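Local coordinates for predicted metal-dependent hydrolase of the TIM-barrel fold (Lactobacillus casei, PDB 2QPX), which is a zinc-binding protein of the amidohydrolase family that probably acts as a metal-dependent hydrolase, its natural substrate not being established, at residues A[10-21]-A[94-105]. Numbering follows the deposited sequence. Where two conformers were deposited one is given.
Sequences DQVPLLDHHCHF and HFKELLIDTGFV. With ZN (zinc ion), chain B.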
# COMPACT_ATOMS: atom_id res chain seq x y z
N ASP A 10 2.87 4.66 -30.15
CA ASP A 10 3.06 6.01 -30.66
C ASP A 10 1.84 6.52 -31.46
O ASP A 10 1.47 7.69 -31.36
CB ASP A 10 4.29 6.09 -31.58
CG ASP A 10 5.59 6.14 -30.84
OD1 ASP A 10 5.61 6.46 -29.62
OD2 ASP A 10 6.62 5.88 -31.48
N GLN A 11 1.23 5.64 -32.24
CA GLN A 11 0.14 6.04 -33.10
C GLN A 11 -1.26 5.88 -32.50
O GLN A 11 -2.25 6.27 -33.13
CB GLN A 11 0.23 5.34 -34.47
CG GLN A 11 0.10 3.86 -34.45
CD GLN A 11 -1.34 3.39 -34.36
OE1 GLN A 11 -2.14 3.72 -35.23
NE2 GLN A 11 -1.68 2.62 -33.30
N VAL A 12 -1.38 5.32 -31.29
CA VAL A 12 -2.68 5.08 -30.69
C VAL A 12 -3.35 6.41 -30.27
O VAL A 12 -2.74 7.21 -29.59
CB VAL A 12 -2.55 4.12 -29.47
CG1 VAL A 12 -3.86 4.03 -28.69
CG2 VAL A 12 -2.06 2.73 -29.89
N PRO A 13 -4.59 6.64 -30.69
CA PRO A 13 -5.27 7.86 -30.24
C PRO A 13 -5.66 7.82 -28.75
O PRO A 13 -5.78 6.75 -28.15
CB PRO A 13 -6.52 7.90 -31.10
CG PRO A 13 -6.64 6.58 -31.69
CD PRO A 13 -5.41 5.85 -31.63
N LEU A 14 -5.82 9.01 -28.19
CA LEU A 14 -6.22 9.17 -26.77
C LEU A 14 -7.51 9.91 -26.67
O LEU A 14 -7.66 10.98 -27.25
CB LEU A 14 -5.13 9.95 -25.98
CG LEU A 14 -3.74 9.31 -25.91
CD1 LEU A 14 -2.72 10.33 -25.37
CD2 LEU A 14 -3.75 8.00 -25.08
N LEU A 15 -8.44 9.35 -25.90
CA LEU A 15 -9.66 10.07 -25.51
C LEU A 15 -9.44 10.41 -24.05
O LEU A 15 -9.44 9.52 -23.20
CB LEU A 15 -10.91 9.21 -25.72
CG LEU A 15 -12.25 9.96 -25.75
CD1 LEU A 15 -13.43 8.99 -26.04
CD2 LEU A 15 -12.53 10.83 -24.46
N ASP A 16 -9.21 11.70 -23.78
CA ASP A 16 -8.89 12.14 -22.42
C ASP A 16 -10.23 12.36 -21.71
O ASP A 16 -10.84 13.43 -21.82
CB ASP A 16 -8.07 13.43 -22.43
CG ASP A 16 -7.37 13.71 -21.11
OD1 ASP A 16 -7.78 13.14 -20.07
OD2 ASP A 16 -6.43 14.57 -21.14
N HIS A 17 -10.65 11.34 -20.95
CA HIS A 17 -12.03 11.32 -20.43
C HIS A 17 -12.25 12.22 -19.22
O HIS A 17 -13.41 12.43 -18.83
CB HIS A 17 -12.53 9.88 -20.17
CG HIS A 17 -12.17 9.40 -18.82
ND1 HIS A 17 -13.07 9.40 -17.78
CD2 HIS A 17 -10.97 9.00 -18.31
CE1 HIS A 17 -12.42 9.06 -16.67
NE2 HIS A 17 -11.16 8.80 -16.97
N HIS A 18 -11.18 12.72 -18.62
CA HIS A 18 -11.28 13.64 -17.51
C HIS A 18 -10.11 14.61 -17.50
O HIS A 18 -8.98 14.20 -17.18
CB HIS A 18 -11.36 12.91 -16.17
CG HIS A 18 -11.38 13.86 -15.02
ND1 HIS A 18 -12.53 14.49 -14.59
CD2 HIS A 18 -10.37 14.35 -14.26
CE1 HIS A 18 -12.23 15.31 -13.59
NE2 HIS A 18 -10.92 15.26 -13.39
N CYS A 19 -10.40 15.88 -17.74
CA CYS A 19 -9.37 16.91 -17.73
C CYS A 19 -10.04 18.26 -17.49
O CYS A 19 -11.22 18.33 -17.16
CB CYS A 19 -8.54 16.84 -19.03
SG CYS A 19 -9.55 17.00 -20.53
N HIS A 20 -9.29 19.34 -17.67
CA HIS A 20 -9.66 20.64 -17.15
C HIS A 20 -9.26 21.79 -18.11
O HIS A 20 -8.44 21.63 -19.04
CB HIS A 20 -9.01 20.84 -15.79
CG HIS A 20 -9.56 19.92 -14.73
ND1 HIS A 20 -10.85 20.03 -14.25
CD2 HIS A 20 -9.01 18.86 -14.07
CE1 HIS A 20 -11.07 19.06 -13.36
NE2 HIS A 20 -9.97 18.34 -13.23
N PHE A 21 -9.88 22.94 -17.90
CA PHE A 21 -9.63 24.10 -18.74
C PHE A 21 -8.15 24.48 -18.79
O PHE A 21 -7.41 24.42 -17.79
CB PHE A 21 -10.33 25.33 -18.21
CG PHE A 21 -11.82 25.27 -18.23
CD1 PHE A 21 -12.53 25.16 -19.39
CD2 PHE A 21 -12.53 25.37 -17.04
CE1 PHE A 21 -13.93 25.18 -19.39
CE2 PHE A 21 -13.91 25.37 -17.04
CZ PHE A 21 -14.60 25.28 -18.22
N HIS A 94 -1.34 12.30 -30.15
CA HIS A 94 -2.53 11.79 -30.84
C HIS A 94 -3.79 11.91 -29.93
O HIS A 94 -4.65 11.05 -29.97
CB HIS A 94 -2.31 10.36 -31.37
CG HIS A 94 -1.30 10.27 -32.47
ND1 HIS A 94 -1.66 10.03 -33.77
CD2 HIS A 94 0.04 10.42 -32.47
CE1 HIS A 94 -0.57 10.02 -34.53
NE2 HIS A 94 0.48 10.27 -33.77
N PHE A 95 -3.88 12.97 -29.13
CA PHE A 95 -5.16 13.26 -28.48
C PHE A 95 -6.23 13.47 -29.54
O PHE A 95 -6.02 14.19 -30.52
CB PHE A 95 -5.07 14.52 -27.62
CG PHE A 95 -4.35 14.37 -26.29
CD1 PHE A 95 -2.97 14.42 -26.21
CD2 PHE A 95 -5.07 14.23 -25.11
CE1 PHE A 95 -2.32 14.39 -25.00
CE2 PHE A 95 -4.40 14.20 -23.89
CZ PHE A 95 -3.05 14.25 -23.83
N LYS A 96 -7.39 12.87 -29.34
CA LYS A 96 -8.52 13.05 -30.27
C LYS A 96 -9.76 13.68 -29.66
O LYS A 96 -10.63 14.13 -30.39
CB LYS A 96 -8.88 11.73 -30.95
CG LYS A 96 -7.76 11.18 -31.86
CD LYS A 96 -7.41 12.11 -33.00
CE LYS A 96 -6.28 11.47 -33.82
NZ LYS A 96 -5.96 12.32 -34.99
N GLU A 97 -9.88 13.73 -28.33
CA GLU A 97 -11.02 14.40 -27.69
C GLU A 97 -10.66 14.69 -26.24
O GLU A 97 -9.95 13.89 -25.64
CB GLU A 97 -12.29 13.55 -27.77
CG GLU A 97 -13.55 14.31 -27.38
CD GLU A 97 -14.80 13.50 -27.43
OE1 GLU A 97 -14.72 12.27 -27.24
OE2 GLU A 97 -15.86 14.13 -27.67
N LEU A 98 -11.17 15.80 -25.71
CA LEU A 98 -11.08 16.15 -24.30
C LEU A 98 -12.46 16.23 -23.71
O LEU A 98 -13.33 16.90 -24.26
CB LEU A 98 -10.41 17.49 -24.13
CG LEU A 98 -9.02 17.69 -24.78
CD1 LEU A 98 -8.50 19.11 -24.42
CD2 LEU A 98 -8.02 16.56 -24.53
N LEU A 99 -12.66 15.59 -22.55
CA LEU A 99 -13.88 15.78 -21.77
C LEU A 99 -13.48 16.57 -20.51
O LEU A 99 -12.80 16.05 -19.63
CB LEU A 99 -14.54 14.45 -21.41
CG LEU A 99 -14.67 13.40 -22.53
CD1 LEU A 99 -15.46 12.16 -22.05
CD2 LEU A 99 -15.31 14.02 -23.76
N ILE A 100 -13.91 17.82 -20.45
CA ILE A 100 -13.49 18.77 -19.43
C ILE A 100 -14.57 18.88 -18.33
O ILE A 100 -15.74 19.17 -18.59
CB ILE A 100 -13.23 20.17 -20.00
CG1 ILE A 100 -11.92 20.12 -20.84
CG2 ILE A 100 -13.18 21.22 -18.90
CD1 ILE A 100 -11.50 21.42 -21.51
N ASP A 101 -14.12 18.63 -17.10
CA ASP A 101 -14.91 18.89 -15.90
C ASP A 101 -14.93 20.42 -15.71
O ASP A 101 -13.92 21.03 -15.34
CB ASP A 101 -14.26 18.17 -14.71
CG ASP A 101 -14.81 18.61 -13.35
OD1 ASP A 101 -15.70 19.47 -13.22
OD2 ASP A 101 -14.25 18.05 -12.41
N THR A 102 -16.06 21.04 -16.00
CA THR A 102 -16.11 22.48 -16.07
C THR A 102 -16.29 23.13 -14.67
O THR A 102 -16.42 24.35 -14.57
CB THR A 102 -17.23 22.94 -17.02
OG1 THR A 102 -18.48 22.41 -16.55
CG2 THR A 102 -16.99 22.51 -18.45
N GLY A 103 -16.29 22.33 -13.61
CA GLY A 103 -16.44 22.84 -12.25
C GLY A 103 -15.17 23.38 -11.61
O GLY A 103 -15.24 24.03 -10.58
N PHE A 104 -14.00 23.10 -12.19
CA PHE A 104 -12.72 23.70 -11.76
C PHE A 104 -12.34 24.83 -12.71
O PHE A 104 -12.28 24.62 -13.92
CB PHE A 104 -11.60 22.68 -11.75
CG PHE A 104 -10.22 23.29 -11.57
CD1 PHE A 104 -9.88 23.93 -10.41
CD2 PHE A 104 -9.30 23.29 -12.63
CE1 PHE A 104 -8.65 24.53 -10.27
CE2 PHE A 104 -8.06 23.86 -12.48
CZ PHE A 104 -7.75 24.51 -11.32
N VAL A 105 -12.08 26.00 -12.16
CA VAL A 105 -11.75 27.16 -12.98
C VAL A 105 -10.39 27.69 -12.57
O VAL A 105 -10.24 28.28 -11.48
CB VAL A 105 -12.80 28.25 -12.83
CG1 VAL A 105 -12.40 29.50 -13.66
CG2 VAL A 105 -14.17 27.74 -13.28
ZN ZN B . -9.89 16.58 -12.12
O HOH W 1 -4.14 8.42 -33.93
O HOH W 2 -11.69 22.56 -15.60
O HOH W 3 -8.79 16.56 -10.36
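Phe-104 turns its edge to the face of His-20 in a T-shaped pair, planes at 82°, steadying a ring whose NE2 binds the zinc ion at 2.1 Å, as does NE2 of His-18. A water oxygen in the ring plane accepts a hydrogen bond from His-20 ND1 (3.0 Å), also accepts from Phe-21 N, and donates to the carbonyls of Asp-101 and Phe-104; these four bonds tie the metal ligand to the turn 101-104. Asp-101 lies alongside both histidines, its chi1 of 168° swinging CG away from the backbone N, with OD2 3.5 Å from His-20 CE1. That oxygen is bound by Arg-129 and the carboxylated lysine at 167, whereas OD1 accepts from Gly-103 N in an Asx turn. Phe-21 is wedged in just beyond: Ile-100 CG2 sits over one face, and CD2 comes within 3.2 Å of Phe-104 O at the edge. Six backbone hydrogen bonds join the parallel strands behind, with bulges that shift the register after Leu-14 and between Asp-16 and Cys-19. Leu-14 CD1 sits over the centre of the Phe-95 ring in a CH-pi contact. The outer end is looser: Gln-11 CA covers the partly exposed His-94 ring, and a water links Gln-11 O to His-94 ND1. Asp-318, the carboxylated lysine and a water complete the zinc site begun by the His-X-His pair at the C-terminal end of the first barrel strand, characteristic of TIM-barrel amidohydrolases.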